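Local structure of cellulose 1,4-beta-cellobiosidase (Thermobifida fusca, 4JJJ) at residues 27-32 / 150-155; 83-88 / 144-149; 368-373 / 487-492; 465-470 / 492-497. The protein probably hydrolyses cellulose from chain ends to release cellobiose, this chain being the family 48 catalytic domain of a longer enzyme that also has a cellulose-binding module. The protein carries 1 engineered substitution. All coordinates share one frame; numbering follows the deposited sequence.

Interaction 1 (27-32 / 150-155); sequences LLVPYH and LDVDNV. With ZN (zinc ion), chain B; BGC (beta-D-glucopyranose), chain C.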
# COMPACT_ATOMS: atom_id res chain seq x y z
N LEU A 27 3.77 -18.52 15.56
CA LEU A 27 3.99 -17.23 14.85
C LEU A 27 2.64 -16.61 14.59
O LEU A 27 1.67 -17.29 14.46
CB LEU A 27 4.68 -17.44 13.51
CG LEU A 27 6.16 -17.90 13.57
CD1 LEU A 27 6.63 -18.30 12.18
CD2 LEU A 27 7.04 -16.91 14.28
N LEU A 28 2.59 -15.27 14.61
CA LEU A 28 1.35 -14.53 14.47
C LEU A 28 1.25 -13.88 13.09
O LEU A 28 2.19 -13.30 12.61
CB LEU A 28 1.30 -13.45 15.54
CG LEU A 28 1.40 -13.93 16.97
CD1 LEU A 28 1.40 -12.77 17.89
CD2 LEU A 28 0.30 -14.85 17.32
N VAL A 29 0.05 -13.98 12.56
CA VAL A 29 -0.32 -13.33 11.30
C VAL A 29 -1.50 -12.39 11.58
O VAL A 29 -2.59 -12.82 11.96
CB VAL A 29 -0.69 -14.37 10.23
CG1 VAL A 29 -1.15 -13.69 8.89
CG2 VAL A 29 0.44 -15.29 9.95
N PRO A 30 -1.28 -11.08 11.42
CA PRO A 30 -2.38 -10.15 11.69
C PRO A 30 -3.43 -10.19 10.61
O PRO A 30 -3.10 -10.41 9.44
CB PRO A 30 -1.71 -8.76 11.65
CG PRO A 30 -0.57 -8.95 10.70
CD PRO A 30 -0.05 -10.37 11.05
N TYR A 31 -4.67 -10.00 10.98
CA TYR A 31 -5.75 -9.78 10.03
C TYR A 31 -5.77 -8.34 9.64
O TYR A 31 -5.30 -7.48 10.35
CB TYR A 31 -7.07 -10.13 10.69
CG TYR A 31 -7.29 -11.59 11.11
CD1 TYR A 31 -7.19 -12.64 10.18
CD2 TYR A 31 -7.67 -11.89 12.39
CE1 TYR A 31 -7.49 -13.94 10.54
CE2 TYR A 31 -7.95 -13.19 12.74
CZ TYR A 31 -7.84 -14.17 11.81
OH TYR A 31 -8.16 -15.51 12.18
N HIS A 32 -6.45 -8.04 8.51
CA HIS A 32 -6.72 -6.64 8.13
C HIS A 32 -7.49 -5.93 9.24
O HIS A 32 -7.20 -4.82 9.63
CB HIS A 32 -7.44 -6.57 6.81
CG HIS A 32 -7.83 -5.16 6.45
ND1 HIS A 32 -6.90 -4.23 6.01
CD2 HIS A 32 -9.02 -4.53 6.44
CE1 HIS A 32 -7.50 -3.09 5.78
NE2 HIS A 32 -8.80 -3.24 5.99
N LEU A 150 -2.88 -11.72 1.46
CA LEU A 150 -3.12 -13.12 1.88
C LEU A 150 -4.54 -13.30 2.29
O LEU A 150 -5.22 -12.35 2.69
CB LEU A 150 -2.26 -13.50 3.06
CG LEU A 150 -0.73 -13.41 2.89
CD1 LEU A 150 -0.07 -13.61 4.24
CD2 LEU A 150 -0.20 -14.43 1.90
N ASP A 151 -4.99 -14.55 2.24
CA ASP A 151 -6.26 -14.97 2.81
C ASP A 151 -5.96 -15.79 4.07
O ASP A 151 -5.60 -16.92 3.92
CB ASP A 151 -7.04 -15.76 1.79
CG ASP A 151 -8.38 -16.22 2.26
OD1 ASP A 151 -8.82 -15.95 3.42
OD2 ASP A 151 -9.18 -16.75 1.38
N VAL A 152 -6.00 -15.15 5.22
CA VAL A 152 -5.48 -15.76 6.47
C VAL A 152 -6.32 -16.98 6.98
O VAL A 152 -5.74 -17.94 7.39
CB VAL A 152 -5.36 -14.67 7.55
CG1 VAL A 152 -4.70 -15.32 8.82
CG2 VAL A 152 -4.48 -13.54 7.10
N ASP A 153 -7.63 -16.86 6.92
CA ASP A 153 -8.53 -17.96 7.33
C ASP A 153 -8.95 -18.82 6.16
O ASP A 153 -9.79 -19.72 6.32
CB ASP A 153 -9.74 -17.36 8.01
CG ASP A 153 -9.43 -16.85 9.45
OD1 ASP A 153 -8.35 -17.16 9.96
OD2 ASP A 153 -10.30 -16.11 9.93
N ASN A 154 -8.44 -18.59 4.96
CA ASN A 154 -8.86 -19.36 3.78
C ASN A 154 -10.34 -19.25 3.52
O ASN A 154 -11.01 -20.21 3.19
CB ASN A 154 -8.42 -20.85 3.87
CG ASN A 154 -8.16 -21.48 2.48
OD1 ASN A 154 -7.62 -20.84 1.58
ND2 ASN A 154 -8.45 -22.80 2.33
N VAL A 155 -10.86 -18.04 3.66
CA VAL A 155 -12.27 -17.86 3.43
C VAL A 155 -12.65 -18.12 2.01
O VAL A 155 -13.75 -18.64 1.76
CB VAL A 155 -12.77 -16.53 3.95
CG1 VAL A 155 -12.33 -15.44 3.07
CG2 VAL A 155 -14.22 -16.64 4.16
ZN ZN B . -11.82 -15.37 10.00
C2 BGC C . -7.38 0.66 3.99
C3 BGC C . -5.88 0.47 3.77
C4 BGC C . -5.44 1.14 2.43
C5 BGC C . -5.99 2.58 2.28
C6 BGC C . -5.70 3.12 0.90
C1 BGC C . -7.79 2.12 3.86
O2 BGC C . -7.73 0.23 5.30
O3 BGC C . -5.62 -0.95 3.79
O4 BGC C . -4.00 1.13 2.37
O5 BGC C . -7.40 2.54 2.54
O6 BGC C . -6.26 2.29 -0.10
O HOH W 1 -13.20 -15.65 11.64
O HOH W 2 -13.00 -15.58 8.30

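Interaction 2 (83-88 / 144-149); sequences FIIPGT and YGMHWL. With BGC (beta-D-glucopyranose), chain D.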
# COMPACT_ATOMS: atom_id res chain seq x y z
N PHE A 83 5.40 -16.30 5.85
CA PHE A 83 4.03 -16.32 5.35
C PHE A 83 3.74 -15.37 4.19
O PHE A 83 2.74 -15.53 3.55
CB PHE A 83 2.99 -16.14 6.45
CG PHE A 83 3.02 -17.23 7.46
CD1 PHE A 83 2.74 -18.53 7.07
CD2 PHE A 83 3.36 -16.95 8.78
CE1 PHE A 83 2.77 -19.58 8.02
CE2 PHE A 83 3.35 -17.94 9.75
CZ PHE A 83 3.09 -19.22 9.35
N ILE A 84 4.52 -14.33 4.00
CA ILE A 84 4.17 -13.33 2.99
C ILE A 84 5.30 -12.92 2.03
O ILE A 84 4.99 -12.31 1.04
CB ILE A 84 3.49 -12.10 3.61
CG1 ILE A 84 2.53 -11.42 2.61
CG2 ILE A 84 4.49 -11.14 4.22
CD1 ILE A 84 1.64 -10.36 3.25
N ILE A 85 6.55 -13.26 2.33
CA ILE A 85 7.63 -13.13 1.35
C ILE A 85 7.67 -14.50 0.69
O ILE A 85 8.02 -15.45 1.33
CB ILE A 85 8.97 -12.79 2.00
CG1 ILE A 85 8.84 -11.41 2.69
CG2 ILE A 85 10.03 -12.79 0.91
CD1 ILE A 85 10.11 -10.89 3.32
N PRO A 86 7.27 -14.63 -0.58
CA PRO A 86 7.19 -15.93 -1.18
C PRO A 86 8.46 -16.73 -1.01
O PRO A 86 9.57 -16.21 -1.31
CB PRO A 86 6.88 -15.58 -2.66
CG PRO A 86 6.09 -14.26 -2.58
CD PRO A 86 6.87 -13.54 -1.50
N GLY A 87 8.28 -18.01 -0.58
CA GLY A 87 9.47 -18.84 -0.48
C GLY A 87 9.77 -19.53 -1.78
O GLY A 87 9.09 -19.34 -2.73
N THR A 88 10.76 -20.42 -1.79
CA THR A 88 11.13 -21.09 -3.04
C THR A 88 9.93 -21.87 -3.64
O THR A 88 9.64 -21.74 -4.86
CB THR A 88 12.32 -22.05 -2.79
OG1 THR A 88 13.42 -21.29 -2.24
CG2 THR A 88 12.67 -22.80 -4.10
N TYR A 144 13.17 -10.85 -2.67
CA TYR A 144 12.91 -10.68 -1.28
C TYR A 144 12.07 -9.38 -1.07
O TYR A 144 12.61 -8.33 -0.88
CB TYR A 144 14.21 -10.59 -0.50
CG TYR A 144 14.04 -10.59 1.00
CD1 TYR A 144 14.04 -9.46 1.75
CD2 TYR A 144 13.92 -11.79 1.67
CE1 TYR A 144 13.95 -9.51 3.10
CE2 TYR A 144 13.80 -11.89 3.01
CZ TYR A 144 13.82 -10.73 3.76
OH TYR A 144 13.78 -10.82 5.16
N GLY A 145 10.78 -9.58 -1.18
CA GLY A 145 9.76 -8.52 -1.10
C GLY A 145 8.48 -9.13 -0.69
O GLY A 145 8.26 -10.29 -1.01
N MET A 146 7.65 -8.41 0.09
CA MET A 146 6.33 -8.98 0.45
C MET A 146 5.39 -9.02 -0.73
O MET A 146 5.24 -8.03 -1.46
CB MET A 146 5.72 -8.23 1.61
CG MET A 146 6.53 -8.25 2.88
SD MET A 146 5.59 -7.61 4.31
CE MET A 146 6.15 -5.95 4.32
N HIS A 147 4.60 -10.10 -0.87
CA HIS A 147 3.40 -10.06 -1.68
C HIS A 147 2.31 -9.28 -0.92
O HIS A 147 2.33 -9.19 0.30
CB HIS A 147 2.93 -11.46 -2.01
CG HIS A 147 1.63 -11.52 -2.74
ND1 HIS A 147 1.45 -11.04 -4.00
CD2 HIS A 147 0.41 -11.96 -2.34
CE1 HIS A 147 0.21 -11.18 -4.38
NE2 HIS A 147 -0.46 -11.75 -3.40
N TRP A 148 1.35 -8.69 -1.64
CA TRP A 148 0.52 -7.69 -0.96
C TRP A 148 -0.65 -8.23 -0.15
O TRP A 148 -1.13 -7.50 0.73
CB TRP A 148 0.03 -6.62 -1.96
CG TRP A 148 -1.30 -6.87 -2.60
CD1 TRP A 148 -1.61 -7.64 -3.72
CD2 TRP A 148 -2.57 -6.31 -2.18
NE1 TRP A 148 -2.93 -7.56 -3.96
CE2 TRP A 148 -3.57 -6.79 -3.05
CE3 TRP A 148 -2.96 -5.47 -1.13
CZ2 TRP A 148 -4.90 -6.39 -2.94
CZ3 TRP A 148 -4.30 -5.06 -1.02
CH2 TRP A 148 -5.26 -5.53 -1.93
N LEU A 149 -1.14 -9.39 -0.50
CA LEU A 149 -2.48 -9.85 -0.01
C LEU A 149 -2.47 -11.35 0.23
O LEU A 149 -2.03 -12.20 -0.63
CB LEU A 149 -3.57 -9.65 -1.07
CG LEU A 149 -5.01 -9.78 -0.65
CD1 LEU A 149 -5.46 -8.80 0.38
CD2 LEU A 149 -5.84 -9.81 -1.91
C2 BGC D . -3.46 -1.51 -4.11
C3 BGC D . -3.70 -2.47 -5.28
C4 BGC D . -2.40 -3.11 -5.65
C5 BGC D . -1.70 -3.80 -4.51
C6 BGC D . -0.36 -4.43 -4.87
C1 BGC D . -2.68 -2.25 -3.06
O1 BGC D . -2.36 -1.35 -1.98
O2 BGC D . -4.68 -0.97 -3.56
O3 BGC D . -4.17 -1.66 -6.38
O4 BGC D . -2.84 -4.20 -6.53
O5 BGC D . -1.46 -2.81 -3.50
O6 BGC D . 0.49 -3.39 -5.44

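Interaction 3 (368-373 / 487-492); sequences SAEGGI and NLHVQV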
# COMPACT_ATOMS: atom_id res chain seq x y z
N SER A 368 -0.10 21.85 -3.50
CA SER A 368 -1.19 22.75 -3.98
C SER A 368 -1.04 24.13 -3.38
O SER A 368 -0.37 24.38 -2.33
CB SER A 368 -2.55 22.16 -3.63
OG SER A 368 -2.72 22.12 -2.19
N ALA A 369 -1.82 25.05 -3.97
CA ALA A 369 -1.97 26.43 -3.44
C ALA A 369 -2.33 26.38 -1.96
O ALA A 369 -1.85 27.17 -1.13
CB ALA A 369 -3.01 27.16 -4.20
N GLU A 370 -3.28 25.52 -1.57
CA GLU A 370 -3.81 25.47 -0.22
C GLU A 370 -2.84 24.76 0.72
O GLU A 370 -2.83 25.06 1.92
CB GLU A 370 -5.18 24.79 -0.22
CG GLU A 370 -6.30 25.69 -0.62
CD GLU A 370 -6.47 25.77 -2.12
OE1 GLU A 370 -6.01 24.85 -2.84
OE2 GLU A 370 -7.01 26.85 -2.60
N GLY A 371 -2.08 23.79 0.23
CA GLY A 371 -1.03 23.10 1.01
C GLY A 371 -1.05 21.59 0.96
O GLY A 371 -0.04 20.96 1.16
N GLY A 372 -2.21 21.00 0.68
CA GLY A 372 -2.28 19.57 0.46
C GLY A 372 -1.47 19.12 -0.73
O GLY A 372 -1.26 19.86 -1.69
N ILE A 373 -1.03 17.89 -0.72
CA ILE A 373 -0.16 17.25 -1.72
C ILE A 373 -0.95 16.50 -2.78
O ILE A 373 -1.67 15.52 -2.48
CB ILE A 373 0.92 16.38 -1.10
CG1 ILE A 373 1.57 17.05 0.15
CG2 ILE A 373 1.94 15.94 -2.13
CD1 ILE A 373 2.26 18.38 -0.05
N ASN A 487 -2.44 27.50 -9.43
CA ASN A 487 -3.51 26.87 -10.18
C ASN A 487 -3.79 25.36 -9.90
O ASN A 487 -4.42 24.67 -10.72
CB ASN A 487 -3.38 27.16 -11.64
CG ASN A 487 -3.46 28.69 -11.90
OD1 ASN A 487 -4.39 29.35 -11.50
ND2 ASN A 487 -2.46 29.22 -12.50
N LEU A 488 -3.22 24.88 -8.80
CA LEU A 488 -3.50 23.56 -8.28
C LEU A 488 -4.20 23.68 -6.93
O LEU A 488 -3.72 24.40 -6.03
CB LEU A 488 -2.18 22.87 -8.04
CG LEU A 488 -2.34 21.45 -7.40
CD1 LEU A 488 -3.18 20.50 -8.21
CD2 LEU A 488 -0.88 20.98 -7.19
N HIS A 489 -5.39 23.11 -6.84
CA HIS A 489 -6.25 23.32 -5.72
C HIS A 489 -6.80 22.07 -5.06
O HIS A 489 -7.04 21.12 -5.70
CB HIS A 489 -7.53 24.13 -6.18
CG HIS A 489 -7.22 25.37 -6.89
ND1 HIS A 489 -7.04 26.55 -6.21
CD2 HIS A 489 -7.10 25.65 -8.20
CE1 HIS A 489 -6.79 27.51 -7.08
NE2 HIS A 489 -6.87 26.99 -8.30
N VAL A 490 -7.00 22.14 -3.76
CA VAL A 490 -7.69 21.12 -3.06
C VAL A 490 -8.70 21.76 -2.08
O VAL A 490 -8.40 22.79 -1.38
CB VAL A 490 -6.68 20.20 -2.29
CG1 VAL A 490 -5.95 20.94 -1.17
CG2 VAL A 490 -7.42 19.07 -1.63
N GLN A 491 -9.84 21.08 -1.92
CA GLN A 491 -10.82 21.43 -0.89
C GLN A 491 -11.24 20.12 -0.14
O GLN A 491 -11.25 19.01 -0.75
CB GLN A 491 -12.02 22.28 -1.46
CG GLN A 491 -12.79 21.54 -2.48
CD GLN A 491 -13.95 22.35 -3.03
OE1 GLN A 491 -14.62 23.06 -2.30
NE2 GLN A 491 -14.29 22.01 -4.26
N VAL A 492 -11.45 20.30 1.15
CA VAL A 492 -11.91 19.22 2.01
C VAL A 492 -13.43 19.21 1.88
O VAL A 492 -14.07 20.25 2.19
CB VAL A 492 -11.48 19.42 3.47
CG1 VAL A 492 -12.01 18.30 4.36
CG2 VAL A 492 -9.94 19.52 3.50

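Interaction 4 (465-470 / 492-497); sequences VPSDLE and VVSYSQ. With ZN (zinc ion), chain E.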
# COMPACT_ATOMS: atom_id res chain seq x y z
N VAL A 465 -11.58 15.02 11.79
CA VAL A 465 -10.42 15.22 10.94
C VAL A 465 -10.86 15.12 9.49
O VAL A 465 -11.95 14.53 9.19
CB VAL A 465 -9.33 14.13 11.23
CG1 VAL A 465 -8.88 14.26 12.71
CG2 VAL A 465 -9.84 12.73 10.96
N PRO A 466 -10.07 15.66 8.56
CA PRO A 466 -10.42 15.51 7.13
C PRO A 466 -10.54 14.09 6.66
O PRO A 466 -9.81 13.23 7.09
CB PRO A 466 -9.34 16.32 6.41
CG PRO A 466 -8.82 17.24 7.50
CD PRO A 466 -8.89 16.47 8.76
N SER A 467 -11.44 13.83 5.72
CA SER A 467 -11.67 12.55 5.15
C SER A 467 -11.56 12.58 3.62
O SER A 467 -10.58 12.06 3.05
CB SER A 467 -13.02 11.97 5.61
OG SER A 467 -13.26 10.76 4.87
N ASP A 468 -12.46 13.26 2.94
CA ASP A 468 -12.46 13.26 1.47
C ASP A 468 -11.99 14.58 0.94
O ASP A 468 -12.42 15.66 1.43
CB ASP A 468 -13.88 12.95 0.95
CG ASP A 468 -13.94 12.62 -0.51
OD1 ASP A 468 -13.08 11.87 -1.05
OD2 ASP A 468 -14.96 13.08 -1.11
N LEU A 469 -11.16 14.53 -0.09
CA LEU A 469 -10.59 15.67 -0.72
C LEU A 469 -11.08 15.74 -2.19
O LEU A 469 -11.30 14.71 -2.81
CB LEU A 469 -9.09 15.57 -0.74
CG LEU A 469 -8.39 15.43 0.61
CD1 LEU A 469 -6.94 15.33 0.47
CD2 LEU A 469 -8.75 16.57 1.57
N GLU A 470 -11.24 16.97 -2.70
CA GLU A 470 -11.58 17.23 -4.09
C GLU A 470 -10.51 18.12 -4.71
O GLU A 470 -10.23 19.25 -4.20
CB GLU A 470 -12.92 17.94 -4.24
CG GLU A 470 -13.35 18.13 -5.72
CD GLU A 470 -13.84 16.91 -6.47
OE1 GLU A 470 -14.08 15.88 -5.82
OE2 GLU A 470 -13.97 16.97 -7.71
N VAL A 492 -11.45 20.30 1.15
CA VAL A 492 -11.91 19.22 2.01
C VAL A 492 -13.43 19.21 1.88
O VAL A 492 -14.07 20.25 2.19
CB VAL A 492 -11.48 19.42 3.47
CG1 VAL A 492 -12.01 18.30 4.36
CG2 VAL A 492 -9.94 19.52 3.50
N VAL A 493 -14.00 18.09 1.48
CA VAL A 493 -15.45 17.96 1.30
C VAL A 493 -16.14 17.02 2.29
O VAL A 493 -17.38 16.86 2.23
CB VAL A 493 -15.80 17.59 -0.16
CG1 VAL A 493 -15.31 18.74 -1.08
CG2 VAL A 493 -15.23 16.30 -0.58
N SER A 494 -15.38 16.26 3.09
CA SER A 494 -16.00 15.46 4.18
C SER A 494 -14.98 15.30 5.27
O SER A 494 -13.76 15.45 5.02
CB SER A 494 -16.50 14.16 3.73
OG SER A 494 -15.54 13.20 3.54
N TYR A 495 -15.50 15.01 6.44
CA TYR A 495 -14.77 14.82 7.70
C TYR A 495 -15.17 13.51 8.31
O TYR A 495 -16.17 12.94 7.96
CB TYR A 495 -15.00 16.00 8.68
CG TYR A 495 -14.57 17.31 8.09
CD1 TYR A 495 -13.32 17.87 8.36
CD2 TYR A 495 -15.43 18.04 7.20
CE1 TYR A 495 -12.93 19.08 7.80
CE2 TYR A 495 -15.02 19.25 6.63
CZ TYR A 495 -13.75 19.75 6.97
OH TYR A 495 -13.30 20.95 6.45
N SER A 496 -14.34 12.98 9.21
CA SER A 496 -14.60 11.70 9.89
C SER A 496 -14.00 11.73 11.30
O SER A 496 -13.35 12.68 11.70
CB SER A 496 -13.97 10.57 9.10
OG SER A 496 -12.66 10.47 9.46
N GLN A 497 -14.20 10.60 11.98
CA GLN A 497 -13.48 10.26 13.19
C GLN A 497 -12.51 9.02 13.00
O GLN A 497 -12.29 8.23 13.90
CB GLN A 497 -14.49 9.96 14.31
CG GLN A 497 -15.28 11.21 14.71
CD GLN A 497 -16.00 11.00 16.00
OE1 GLN A 497 -16.65 9.97 16.19
NE2 GLN A 497 -15.93 11.97 16.90
ZN ZN E . -15.29 12.83 -3.08
O HOH W 3 -10.51 10.59 7.86
O HOH W 4 -16.22 10.82 3.91
O HOH W 5 -13.86 10.97 -3.45
O HOH W 6 -13.75 14.15 -3.29
O HOH W 7 -15.06 12.50 -2.69
O HOH W 8 -15.39 10.83 -3.25
O HOH W 9 -17.12 14.15 -3.37

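Interaction 1 (27-32 / 150-155)
A zinc site of the family 48 hydrolase domain lies where Tyr31, just past strand 27-30, meets Asp153 in the turn that follows strand 149-151. The two carboxylate oxygens of Asp153 share the work: OD2 binds the zinc ion together with His46 and two waters, while OD1 accepts the hydroxyl of Tyr31, with OH and OD1 2.8 Å apart. The bond uses the syn lone pair of OD1, which lies at the edge of the phenol ring, and ring and carboxylate planes stand 78° apart. OD1 also forms a salt bridge with Arg22, and the Tyr31 ring stacks on His46, so the tyrosine is a second-shell residue for both protein ligands of the metal. A phenylalanine here has no hydroxyl, and Asp153 OD1 would probably be left with Arg22 alone, the carboxylate less firmly oriented toward the zinc. Beneath this polar end the contact is apolar and buried. Val152 divides its methyls: CG1, trans to its own backbone N (chi1 -175°), lies 3.6 Å from Tyr31 CE1, and CG2 packs against Val29 CG1 at 3.8 Å. The next residue, His32, belongs to the glycan pocket and leads away from the zinc; its NE2 bonds to Glu40, and O2 of the bound glucose lies at the edge of its ring, in plane, 3.4 Å from His32 CE1.

Interaction 2 (83-88 / 144-149)
Ile84 and Ile85, just beyond the end of helix 71-83, are pressed against Tyr144, Gly145, Met146 and His147 in the tight, buried part of this contact. One backbone bond joins the two loops: His147 N donates to Ile84 O at 2.9 Å, almost in line with the carbonyl. Around it the isoleucine branches diverge. Ile84 CG1 comes within 3.2 Å of His147 O, while its CG2 rests 3.7 Å from Met146 SD. With CG1 trans to the carbonyl carbon (chi1 -63°), Ile85 carries its CD1 over one face of the Tyr144 ring, a CH-pi contact 3.9 Å from the ring centroid and 19° off the normal. Gly145 O is enclosed by Ile85 CG2 and Pro86 CD, the latter 3.6 Å from it, and has no hydrogen-bond partner in the model. Toward solvent the grip slackens: Pro86 is the last residue of its loop to touch the other, and the chain runs on through Gly87 to the exposed Thr88. Tyr144 is partly exposed, and its hydroxyl bonds to Glu81, a zinc ligand. At the far end the CB of Trp148 points away from the other loop; glucose C5 lies over one face of its indole, 3.5 Å above the plane, and Leu149 CB backs the other. Such an aromatic platform beneath a sugar is characteristic of the substrate-binding tunnel of family 48 (alpha/alpha)6 cellulases.

Interaction 3 (368-373 / 487-492)
Ser368 to Glu370, in a loop that follows helix 348-365, pack along one edge of strand 488-496, which pairs on its other edge with strand 465-473 in a two-stranded antiparallel sheet. Two hydrogen bonds cross the contact. Ala369 N donates to Leu488 O at 2.9 Å, and Val490 N donates to Glu370 OE1 at 3.0 Å, meeting the carboxylate from above its plane, 44° out of it. A side chain thus takes the place that a neighbouring strand would fill, and the bend of Glu370 at chi2 (85°) folds its carboxylate back to the strand. Replacing Glu370 by an alanine would probably deprive Val490 N of this acceptor and leave the strand edge held by the Ala369 bond alone among those of this contact. The remaining carboxylate oxygen, OE2, lies at the edge of the His489 ring, 3.6 Å from ND1. Van der Waals contacts fill in the rest: Leu488 CD2 lies 3.7 Å from Ser368 CA, and Val490 CG1 touches Ser368 OG and Glu370 CB, with Trp447 of helix 435-450 alongside. A CB on Gly372 would crowd this same methyl. Within the loop, an ST motif fixes the turn. Ser368 OG accepts Gly371 N at 3.0 Å and donates to Gly372 O at 2.7 Å, on a lone pair in the carbonyl plane; Gly372 O also receives Ser368 N at 2.9 Å.

Interaction 4 (465-470 / 492-497)
Ser494 O is gripped by two successive backbone amides, Ser467 N at 2.9 Å and Asp468 N at 3.3 Å, both reaching it from the same face of its carbonyl plane. Across from them Asp468 O takes Val493 N at 2.9 Å and, more weakly, Ser494 N. Val493 and Ser494 therefore both face Asp468, a classic beta bulge in the two-stranded antiparallel sheet formed by strands 465-473 and 488-496. Beyond the bulge, Val465 and Ser496 form a hydrogen-bonded antiparallel pair, with Ser496 N 2.8 Å from Val465 O and Val465 N donating back to Ser496 O. On one side of the sheet the methyls of Val492 are shared out, CG2 lying 3.7 Å from Leu469 CD2 and CG1 lying 3.9 Å from Pro466 CB. The same CG1 sits over a face of the Tyr495 ring. On the other side, next to Val465, water joins the serines. One water bridges Ser467 OG and Ser494 OG, and a second links Pro466 O to Ser496 OG, which also bonds to Asp498 N. Asp468 sends its CG trans to the backbone N (chi1 -167°), and in the conformer described OD2 lies 2.0 Å from a zinc ion, a doubtful site because a water position nearly coincides with the metal.

How the interactions relate
The four contacts form two pairs. Interactions 1 and 2 have centres 13 Å apart and touch directly: Val29 CG2 packs 3.6 Å from Phe83 CD2, and Leu150 CD1 lies 3.8 Å from Ile84 CG1. Both flank the catalytic region, for the side chain of Glu51, the predicted proton donor, is about 9 Å from that of Pro30 and about 8 Å from that of Met146. Interactions 3 and 4 share Val492 and one sheet, and Gln491 O probably accepts Glu470 N at 2.8 Å. Interaction 3 lies across the chain's centre from interaction 1, their centres 38 Å apart, whereas interaction 4 approaches the bound glycan, with the Ser467 side chain about 4 Å from a glucose.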